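Local coordinates for protein butyrophilin subfamily 1 member A1 (Bos taurus, PDB 4HH8) that may take part in milk-fat droplet secretion and in restraining the proliferation of activated T cells, as a membrane receptor whose extracellular part, present here, is a pair of immunoglobulin domains, at residues 22-27 with 123-128; 80-85 with 94-99; 155-160 with 206-211. The protein carries 1 engineered substitution. All blocks are in the same frame, centred on the assembly; numbering follows the deposited sequence.

In the fold
The chain is the extracellular part of butyrophilin, two immunoglobulin beta sandwiches in tandem. Both segments of contact 2 fall between the two segments of contact 1 in the sequence, and contact 3 follows both. Contacts 1 and 2 belong to the two facing sheets of the N-terminal V-set domain: contact 1 joins edge strand 24-27 to strand 117-128, contact 2 joins strands 81-85 and 92-97. Their centres lie about 14 Å apart. Contact 3 is in the second domain; its centre is about 14 Å from that of contact 1 and about 26 Å from that of contact 2. Contacts 1 and 3 touch, Leu-25, Val-127 and Ala-128 meeting Tyr-156, Leu-210 and Leu-211, so together they form part of the junction between the domains.

Contact 1 of 3, residues 22-27 with 123-128; sequences EPILAV and VHLKVA
The carbonyl oxygen of Lys-126 receives two groups from the neighbouring strand: the N-H of Ala-26, with Ala-26 N 2.9 Å from Lys-126 O and the donor tilted from the carbonyl plane, and the CA-H of Leu-25. Leu-25 CD1 also rests on this oxygen, at 3.4 Å from Lys-126 O. The parallel pairing continues on both sides. Lys-126 N donates almost straight to Ile-24 O (2.6 Å, 172°), Ile-24 N reaches His-124 O at 2.7 Å, and Ala-128 N bonds to Ala-26 O. Ahead of strand 24-27 a water bridges instead, donating to Glu-22 O and accepting from His-124 N. On the face that carries Ile-24, Ala-26 and Leu-125, the leucine has CG anti to its backbone N (chi1 -176°), which brings CD1 back against Ala-26 CB at 3.7 Å; Ile-24 CG1 touches Val-123 CG1 at 3.8 Å, the two side chains crossing at a slant. Pro-23 CB, just ahead of the strand, packs on Lys-126 CG at 3.5 Å. This parallel A'-G pairing is characteristic of V-set domains. Strand 24-27 forms an edge of its sheet, Leu-125 is bonded through its backbone to Gly-106 on the far side of strand 117-128, and Ile-24, Ala-26 and Leu-125 pack on strand 32-39 of the facing sheet.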
loop_
_atom_site.group_PDB
_atom_site.type_symbol
_atom_site.label_atom_id
_atom_site.label_comp_id
_atom_site.label_asym_id
_atom_site.label_seq_id
_atom_site.Cartn_x
_atom_site.Cartn_y
_atom_site.Cartn_z
ATOM N N GLU A 22 -6.344 -10.579 8.025
ATOM C CA GLU A 22 -6.382 -9.669 6.884
ATOM C C GLU A 22 -5.031 -9.098 6.405
ATOM O O GLU A 22 -4.021 -9.280 7.068
ATOM C CB GLU A 22 -7.402 -8.587 7.162
ATOM C CG GLU A 22 -8.642 -8.856 6.345
ATOM C CD GLU A 22 -9.932 -8.806 7.133
ATOM O OE1 GLU A 22 -10.214 -7.764 7.783
ATOM O OE2 GLU A 22 -10.684 -9.810 7.053
ATOM N N PRO A 23 -5.007 -8.440 5.227
ATOM C CA PRO A 23 -3.778 -7.768 4.767
ATOM C C PRO A 23 -3.266 -6.795 5.805
ATOM O O PRO A 23 -4.067 -6.238 6.557
ATOM C CB PRO A 23 -4.250 -6.996 3.532
ATOM C CG PRO A 23 -5.400 -7.845 2.976
ATOM C CD PRO A 23 -6.088 -8.379 4.212
ATOM N N ILE A 24 -1.945 -6.622 5.880
ATOM C CA ILE A 24 -1.361 -5.549 6.687
ATOM C C ILE A 24 -1.292 -4.308 5.838
ATOM O O ILE A 24 -0.800 -4.342 4.705
ATOM C CB ILE A 24 0.074 -5.855 7.205
ATOM C CG1 ILE A 24 0.119 -7.213 7.925
ATOM C CG2 ILE A 24 0.575 -4.702 8.151
ATOM C CD1 ILE A 24 -0.759 -7.293 9.171
ATOM N N LEU A 25 -1.771 -3.204 6.394
ATOM C CA LEU A 25 -1.791 -1.938 5.669
ATOM C C LEU A 25 -0.593 -1.125 6.093
ATOM O O LEU A 25 -0.397 -0.915 7.284
ATOM C CB LEU A 25 -3.071 -1.188 6.009
ATOM C CG LEU A 25 -3.525 0.000 5.151
ATOM C CD1 LEU A 25 -3.242 -0.234 3.677
ATOM C CD2 LEU A 25 -5.021 0.298 5.384
ATOM N N ALA A 26 0.198 -0.656 5.131
ATOM C CA ALA A 26 1.418 0.098 5.429
ATOM C C ALA A 26 1.586 1.350 4.540
ATOM O O ALA A 26 1.514 1.260 3.316
ATOM C CB ALA A 26 2.613 -0.807 5.271
ATOM N N VAL A 27 1.812 2.500 5.157
ATOM C CA VAL A 27 2.029 3.730 4.415
ATOM C C VAL A 27 3.486 3.814 3.899
ATOM O O VAL A 27 4.424 3.471 4.629
ATOM C CB VAL A 27 1.659 4.941 5.277
ATOM C CG1 VAL A 27 2.103 6.238 4.602
ATOM C CG2 VAL A 27 0.175 4.948 5.521
ATOM N N VAL A 123 1.239 -13.799 4.622
ATOM C CA VAL A 123 0.889 -12.436 5.051
ATOM C C VAL A 123 0.858 -11.544 3.817
ATOM O O VAL A 123 1.755 -11.616 2.949
ATOM C CB VAL A 123 1.921 -11.843 6.040
ATOM C CG1 VAL A 123 1.339 -10.613 6.804
ATOM C CG2 VAL A 123 2.380 -12.865 7.021
ATOM N N HIS A 124 -0.177 -10.720 3.711
ATOM C CA HIS A 124 -0.285 -9.828 2.581
ATOM C C HIS A 124 0.095 -8.486 3.110
ATOM O O HIS A 124 -0.456 -8.060 4.103
ATOM C CB HIS A 124 -1.703 -9.801 1.986
ATOM C CG HIS A 124 -2.150 -11.119 1.426
ATOM N ND1 HIS A 124 -1.719 -11.599 0.201
ATOM C CD2 HIS A 124 -2.990 -12.063 1.927
ATOM C CE1 HIS A 124 -2.283 -12.774 -0.033
ATOM N NE2 HIS A 124 -3.054 -13.082 1.003
ATOM N N LEU A 125 1.098 -7.857 2.495
ATOM C CA LEU A 125 1.372 -6.450 2.752
ATOM C C LEU A 125 0.668 -5.587 1.713
ATOM O O LEU A 125 0.810 -5.798 0.523
ATOM C CB LEU A 125 2.875 -6.178 2.720
ATOM C CG LEU A 125 3.194 -4.727 3.073
ATOM C CD1 LEU A 125 2.648 -4.369 4.455
ATOM C CD2 LEU A 125 4.679 -4.484 2.982
ATOM N N LYS A 126 -0.127 -4.631 2.159
ATOM C CA LYS A 126 -0.762 -3.688 1.236
ATOM C C LYS A 126 -0.189 -2.328 1.482
ATOM O O LYS A 126 -0.411 -1.791 2.532
ATOM C CB LYS A 126 -2.281 -3.605 1.472
ATOM C CG LYS A 126 -3.088 -4.817 0.989
ATOM C CD LYS A 126 -3.179 -4.861 -0.496
ATOM C CE LYS A 126 -4.262 -5.794 -0.915
ATOM N NZ LYS A 126 -4.288 -5.745 -2.379
ATOM N N VAL A 127 0.478 -1.744 0.489
ATOM C CA VAL A 127 1.130 -0.460 0.672
ATOM C C VAL A 127 0.258 0.633 0.093
ATOM O O VAL A 127 -0.404 0.414 -0.921
ATOM C CB VAL A 127 2.547 -0.393 0.023
ATOM C CG1 VAL A 127 3.119 0.980 0.244
ATOM C CG2 VAL A 127 3.465 -1.520 0.573
ATOM N N ALA A 128 0.268 1.792 0.734
ATOM C CA ALA A 128 -0.522 2.914 0.305
ATOM C C ALA A 128 0.270 4.221 0.429
ATOM O O ALA A 128 1.114 4.370 1.303
ATOM C CB ALA A 128 -1.803 3.003 1.127
HETATM O O HOH W 1 -2.396 -10.809 5.553
#

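Contact 2 of 3, residues 80-85 with 94-99; sequences RVSLVE and AVRIQE
Arg-80 curls its guanidinium onto the chain just past strand 92-97, at the start of the antiparallel D-E hairpin of the V-set domain. CG is tucked over the backbone, flanked by N and C (chi1 49°), and a bend at chi3 turns the group back, with Gln-98 O at its edge and Ile-97 CG2 over one face. NH2 of Arg-80 donates to Gln-98 O at 3.0 Å; NE adds a weak bond to the same oxygen, and NH2 another weak one to Glu-99 O. NH2 also forms a salt bridge with Asp-104, the arginine-aspartate pair familiar from the base of V domains, so backbone carbonyls and a carboxylate together probably hold the guanidinium group in one orientation. The carbonyl of Arg-80 opens the strand pairing by accepting a bond from Gln-98 N at 2.8 Å, in the carbonyl plane.

Val-81 points into the sandwich, where its CB meets Val-95 CG1 at 4.2 Å and its side chain lies on Phe-61. Ser-82 turns to the opposite face and is paired with Arg-96 through both backbone bonds, Arg-96 N to Ser-82 O being the shorter at 2.8 Å. Its OG lies at the edge of the Arg-96 guanidinium, whose NH1 is held in a salt bridge by Asp-31. One water joins side chain to backbone here, lying 2.7 Å from Ser-82 OG and donating to Arg-96 O. Leu-83 returns to the interior beside Phe-61 and Leu-49, and its CD1 brushes Ala-94 O. Val-84 closes the pairing: its N donates to Ala-94 O at 2.6 Å, its CB faces Ala-94 CB, and its CG2 meets Arg-96 CB at 3.9 Å, the two side chains crossing at about a right angle.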
loop_
_atom_site.group_PDB
_atom_site.type_symbol
_atom_site.label_atom_id
_atom_site.label_comp_id
_atom_site.label_asym_id
_atom_site.label_seq_id
_atom_site.Cartn_x
_atom_site.Cartn_y
_atom_site.Cartn_z
ATOM N N ARG A 80 17.168 -3.247 6.551
ATOM C CA ARG A 80 15.863 -2.607 6.834
ATOM C C ARG A 80 14.851 -3.592 7.450
ATOM O O ARG A 80 13.686 -3.253 7.627
ATOM C CB ARG A 80 15.303 -1.913 5.570
ATOM C CG ARG A 80 15.317 -2.764 4.299
ATOM C CD ARG A 80 15.021 -1.964 2.979
ATOM N NE ARG A 80 13.692 -1.392 3.016
ATOM C CZ ARG A 80 12.650 -1.773 2.284
ATOM N NH1 ARG A 80 12.742 -2.696 1.318
ATOM N NH2 ARG A 80 11.503 -1.152 2.493
ATOM N N VAL A 81 15.308 -4.803 7.775
ATOM C CA VAL A 81 14.455 -5.840 8.375
ATOM C C VAL A 81 14.961 -6.253 9.751
ATOM O O VAL A 81 16.166 -6.242 10.008
ATOM C CB VAL A 81 14.338 -7.116 7.495
ATOM C CG1 VAL A 81 13.683 -6.803 6.165
ATOM C CG2 VAL A 81 15.714 -7.763 7.268
ATOM N N SER A 82 14.033 -6.608 10.635
ATOM C CA SER A 82 14.349 -7.049 11.994
ATOM C C SER A 82 13.188 -7.826 12.576
ATOM O O SER A 82 12.047 -7.623 12.198
ATOM C CB SER A 82 14.734 -5.875 12.928
ATOM O OG SER A 82 13.654 -4.975 13.133
ATOM N N LEU A 83 13.499 -8.689 13.537
ATOM C CA LEU A 83 12.541 -9.577 14.134
ATOM C C LEU A 83 11.898 -8.839 15.263
ATOM O O LEU A 83 12.596 -8.253 16.088
ATOM C CB LEU A 83 13.268 -10.800 14.700
ATOM C CG LEU A 83 12.398 -11.939 15.221
ATOM C CD1 LEU A 83 11.451 -12.451 14.125
ATOM C CD2 LEU A 83 13.309 -13.020 15.765
ATOM N N VAL A 84 10.569 -8.831 15.276
ATOM C CA VAL A 84 9.813 -8.414 16.458
ATOM C C VAL A 84 9.522 -9.684 17.286
ATOM O O VAL A 84 8.971 -10.669 16.772
ATOM C CB VAL A 84 8.525 -7.677 16.092
ATOM C CG1 VAL A 84 7.753 -7.245 17.381
ATOM C CG2 VAL A 84 8.840 -6.469 15.209
ATOM N N GLU A 85 9.917 -9.664 18.550
ATOM C CA GLU A 85 9.931 -10.873 19.361
ATOM C C GLU A 85 9.543 -10.643 20.809
ATOM O O GLU A 85 9.846 -11.479 21.646
ATOM C CB GLU A 85 11.328 -11.519 19.303
ATOM C CG GLU A 85 12.444 -10.582 19.792
ATOM C CD GLU A 85 13.847 -11.145 19.615
ATOM O OE1 GLU A 85 14.062 -12.375 19.759
ATOM O OE2 GLU A 85 14.757 -10.324 19.335
ATOM N N ALA A 94 7.131 -11.141 14.459
ATOM C CA ALA A 94 6.832 -10.429 13.223
ATOM C C ALA A 94 8.161 -9.997 12.678
ATOM O O ALA A 94 9.144 -9.993 13.413
ATOM C CB ALA A 94 5.940 -9.221 13.488
ATOM N N VAL A 95 8.187 -9.683 11.386
ATOM C CA VAL A 95 9.333 -9.055 10.756
ATOM C C VAL A 95 8.904 -7.628 10.553
ATOM O O VAL A 95 7.829 -7.395 9.992
ATOM C CB VAL A 95 9.705 -9.722 9.408
ATOM C CG1 VAL A 95 10.690 -8.856 8.602
ATOM C CG2 VAL A 95 10.382 -11.028 9.690
ATOM N N ARG A 96 9.704 -6.693 11.076
ATOM C CA ARG A 96 9.545 -5.284 10.837
ATOM C C ARG A 96 10.314 -4.890 9.565
ATOM O O ARG A 96 11.525 -5.144 9.458
ATOM C CB ARG A 96 10.029 -4.468 12.032
ATOM C CG ARG A 96 9.631 -2.975 11.920
ATOM C CD ARG A 96 9.902 -2.147 13.196
ATOM N NE ARG A 96 11.305 -2.164 13.588
ATOM C CZ ARG A 96 12.071 -1.087 13.818
ATOM N NH1 ARG A 96 11.579 0.151 13.701
ATOM N NH2 ARG A 96 13.349 -1.248 14.184
ATOM N N ILE A 97 9.598 -4.337 8.585
ATOM C CA ILE A 97 10.237 -3.792 7.407
ATOM C C ILE A 97 10.202 -2.281 7.500
ATOM O O ILE A 97 9.134 -1.691 7.588
ATOM C CB ILE A 97 9.582 -4.249 6.099
ATOM C CG1 ILE A 97 9.414 -5.765 6.105
ATOM C CG2 ILE A 97 10.460 -3.804 4.876
ATOM C CD1 ILE A 97 8.695 -6.293 4.888
ATOM N N GLN A 98 11.377 -1.663 7.513
ATOM C CA GLN A 98 11.470 -0.215 7.655
ATOM C C GLN A 98 11.382 0.473 6.330
ATOM O O GLN A 98 11.773 -0.102 5.297
ATOM C CB GLN A 98 12.786 0.181 8.312
ATOM C CG GLN A 98 12.864 -0.276 9.747
ATOM C CD GLN A 98 14.159 0.138 10.409
ATOM O OE1 GLN A 98 15.212 0.246 9.756
ATOM N NE2 GLN A 98 14.092 0.377 11.718
ATOM N N GLU A 99 10.860 1.703 6.368
ATOM C CA GLU A 99 10.791 2.554 5.197
ATOM C C GLU A 99 10.137 1.843 4.015
ATOM O O GLU A 99 10.771 1.620 2.952
ATOM C CB GLU A 99 12.176 3.117 4.862
ATOM C CG GLU A 99 12.321 4.567 5.381
ATOM C CD GLU A 99 13.546 4.770 6.287
ATOM O OE1 GLU A 99 14.679 4.846 5.746
ATOM O OE2 GLU A 99 13.378 4.872 7.537
HETATM O O HOH W 2 13.443 -3.444 10.890
#

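Contact 3 of 3, residues 155-160 with 206-211; sequences WYPEPQ and IRNLLL
One face of the Trp-155 indole carries the methyl CG2 of Ile-206, which sits 3.5 Å from the centroid of the six-membered ring and 19° off its normal, a CH-pi contact; Pro-159 CB supports the same methyl. The indole NE1 is bonded to Ser-152. Asn-208 slides past the tryptophan with its amide turned 43° from the ring plane. Swung away from its own N (chi1 -171°), that amide reaches the opposite segment: ND2 gives a short but weak bond to Tyr-156 O (2.6 Å) and a second bond to Ala-129 O, while OD1 accepts from Leu-211 N at 3.1 Å in an Asx motif. An alanine in place of Trp-155 would remove the surface under Ile-206 CG2 and is likely to open a gap beside Asn-208. Beyond the cis peptide before Pro-157, Pro-157 CD meets Leu-210 CD2 at 3.7 Å. Gln-160 and Arg-207 form an antiparallel hydrogen-bonded pair, Arg-207 N to Gln-160 O measuring 2.8 Å; Arg-207 also reaches Glu-214 in a salt bridge. In the second, membrane-proximal immunoglobulin domain this is the B-C loop folded against the end of strand F (201-208), where C-F pairing starts, and Leu-210 packs on Leu-25 and Lys-126 of the V-set domain.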
loop_
_atom_site.group_PDB
_atom_site.type_symbol
_atom_site.label_atom_id
_atom_site.label_comp_id
_atom_site.label_asym_id
_atom_site.label_seq_id
_atom_site.Cartn_x
_atom_site.Cartn_y
_atom_site.Cartn_z
ATOM N N TRP A 155 0.226 9.012 -5.543
ATOM C CA TRP A 155 -0.729 8.101 -4.929
ATOM C C TRP A 155 -0.293 6.693 -5.133
ATOM O O TRP A 155 0.263 6.373 -6.165
ATOM C CB TRP A 155 -2.121 8.280 -5.525
ATOM C CG TRP A 155 -2.610 9.645 -5.342
ATOM C CD1 TRP A 155 -2.240 10.749 -6.071
ATOM C CD2 TRP A 155 -3.498 10.107 -4.319
ATOM N NE1 TRP A 155 -2.882 11.855 -5.582
ATOM C CE2 TRP A 155 -3.663 11.494 -4.512
ATOM C CE3 TRP A 155 -4.227 9.471 -3.298
ATOM C CZ2 TRP A 155 -4.489 12.273 -3.690
ATOM C CZ3 TRP A 155 -5.058 10.245 -2.491
ATOM C CH2 TRP A 155 -5.154 11.634 -2.670
ATOM N N TYR A 156 -0.572 5.843 -4.158
ATOM C CA TYR A 156 -0.377 4.438 -4.353
ATOM C C TYR A 156 -1.472 3.694 -3.595
ATOM O O TYR A 156 -1.768 4.051 -2.465
ATOM C CB TYR A 156 1.054 3.996 -3.949
ATOM C CG TYR A 156 1.324 2.616 -4.484
ATOM C CD1 TYR A 156 1.851 2.435 -5.775
ATOM C CD2 TYR A 156 0.961 1.491 -3.752
ATOM C CE1 TYR A 156 2.059 1.157 -6.284
ATOM C CE2 TYR A 156 1.155 0.211 -4.265
ATOM C CZ TYR A 156 1.687 0.061 -5.523
ATOM O OH TYR A 156 1.868 -1.203 -6.004
ATOM N N PRO A 157 -2.137 2.709 -4.220
ATOM C CA PRO A 157 -2.022 2.300 -5.619
ATOM C C PRO A 157 -2.766 3.303 -6.502
ATOM O O PRO A 157 -2.867 4.486 -6.134
ATOM C CB PRO A 157 -2.662 0.874 -5.627
ATOM C CG PRO A 157 -3.824 1.003 -4.486
ATOM C CD PRO A 157 -3.110 1.877 -3.449
ATOM N N GLU A 158 -3.249 2.866 -7.675
ATOM C CA GLU A 158 -4.044 3.721 -8.540
ATOM C C GLU A 158 -5.172 4.364 -7.714
ATOM O O GLU A 158 -5.971 3.661 -7.105
ATOM C CB GLU A 158 -4.639 2.907 -9.698
ATOM C CG GLU A 158 -3.596 2.385 -10.721
ATOM C CD GLU A 158 -2.976 0.998 -10.351
ATOM O OE1 GLU A 158 -2.992 0.558 -9.180
ATOM O OE2 GLU A 158 -2.490 0.317 -11.257
ATOM N N PRO A 159 -5.235 5.693 -7.695
ATOM C CA PRO A 159 -6.267 6.422 -6.953
ATOM C C PRO A 159 -7.543 6.635 -7.828
ATOM O O PRO A 159 -7.482 6.571 -9.063
ATOM C CB PRO A 159 -5.570 7.765 -6.673
ATOM C CG PRO A 159 -4.785 7.967 -7.989
ATOM C CD PRO A 159 -4.258 6.620 -8.326
ATOM N N GLN A 160 -8.676 6.871 -7.186
ATOM C CA GLN A 160 -9.934 7.059 -7.884
ATOM C C GLN A 160 -10.189 8.542 -7.963
ATOM O O GLN A 160 -9.831 9.279 -7.049
ATOM C CB GLN A 160 -11.059 6.344 -7.112
ATOM C CG GLN A 160 -12.546 6.806 -7.369
ATOM C CD GLN A 160 -13.531 6.181 -6.354
ATOM O OE1 GLN A 160 -14.041 6.853 -5.466
ATOM N NE2 GLN A 160 -13.744 4.889 -6.462
ATOM N N ILE A 206 -9.854 13.065 -5.163
ATOM C CA ILE A 206 -8.978 11.983 -5.449
ATOM C C ILE A 206 -8.984 11.091 -4.218
ATOM O O ILE A 206 -8.678 11.555 -3.129
ATOM C CB ILE A 206 -7.483 12.459 -5.693
ATOM C CG1 ILE A 206 -7.385 13.618 -6.714
ATOM C CG2 ILE A 206 -6.643 11.320 -6.105
ATOM C CD1 ILE A 206 -7.855 13.296 -8.115
ATOM N N ARG A 207 -9.244 9.808 -4.381
ATOM C CA ARG A 207 -9.370 8.979 -3.202
ATOM C C ARG A 207 -8.465 7.784 -3.250
ATOM O O ARG A 207 -8.449 7.069 -4.240
ATOM C CB ARG A 207 -10.840 8.507 -3.109
ATOM C CG ARG A 207 -11.155 7.685 -1.862
ATOM C CD ARG A 207 -12.650 7.397 -1.797
ATOM N NE ARG A 207 -12.997 6.547 -0.666
ATOM C CZ ARG A 207 -13.275 6.999 0.554
ATOM N NH1 ARG A 207 -13.219 8.309 0.821
ATOM N NH2 ARG A 207 -13.604 6.142 1.504
ATOM N N ASN A 208 -7.747 7.536 -2.166
ATOM C CA ASN A 208 -7.070 6.266 -1.981
ATOM C C ASN A 208 -8.064 5.274 -1.340
ATOM O O ASN A 208 -8.350 5.369 -0.140
ATOM C CB ASN A 208 -5.842 6.481 -1.112
ATOM C CG ASN A 208 -4.955 5.285 -1.032
ATOM O OD1 ASN A 208 -5.426 4.199 -0.768
ATOM N ND2 ASN A 208 -3.628 5.474 -1.242
ATOM N N LEU A 209 -8.551 4.319 -2.138
ATOM C CA LEU A 209 -9.580 3.328 -1.732
ATOM C C LEU A 209 -9.113 2.345 -0.650
ATOM O O LEU A 209 -9.893 1.897 0.166
ATOM C CB LEU A 209 -10.046 2.531 -2.944
ATOM C CG LEU A 209 -10.642 3.427 -4.028
ATOM C CD1 LEU A 209 -11.059 2.562 -5.191
ATOM C CD2 LEU A 209 -11.830 4.107 -3.432
ATOM N N LEU A 210 -7.818 2.074 -0.634
ATOM C CA LEU A 210 -7.183 1.219 0.332
ATOM C C LEU A 210 -7.129 1.846 1.738
ATOM O O LEU A 210 -7.430 1.176 2.741
ATOM C CB LEU A 210 -5.783 0.932 -0.187
ATOM C CG LEU A 210 -4.963 -0.220 0.346
ATOM C CD1 LEU A 210 -5.798 -1.526 0.487
ATOM C CD2 LEU A 210 -3.799 -0.402 -0.623
ATOM N N LEU A 211 -6.758 3.119 1.820
ATOM C CA LEU A 211 -6.852 3.862 3.084
ATOM C C LEU A 211 -8.247 4.375 3.416
ATOM O O LEU A 211 -8.503 4.705 4.567
ATOM C CB LEU A 211 -5.889 5.065 3.095
ATOM C CG LEU A 211 -4.384 4.813 2.989
ATOM C CD1 LEU A 211 -3.622 6.106 2.897
ATOM C CD2 LEU A 211 -3.880 3.999 4.163
HETATM O O HOH W 3 -6.950 3.393 -4.549
#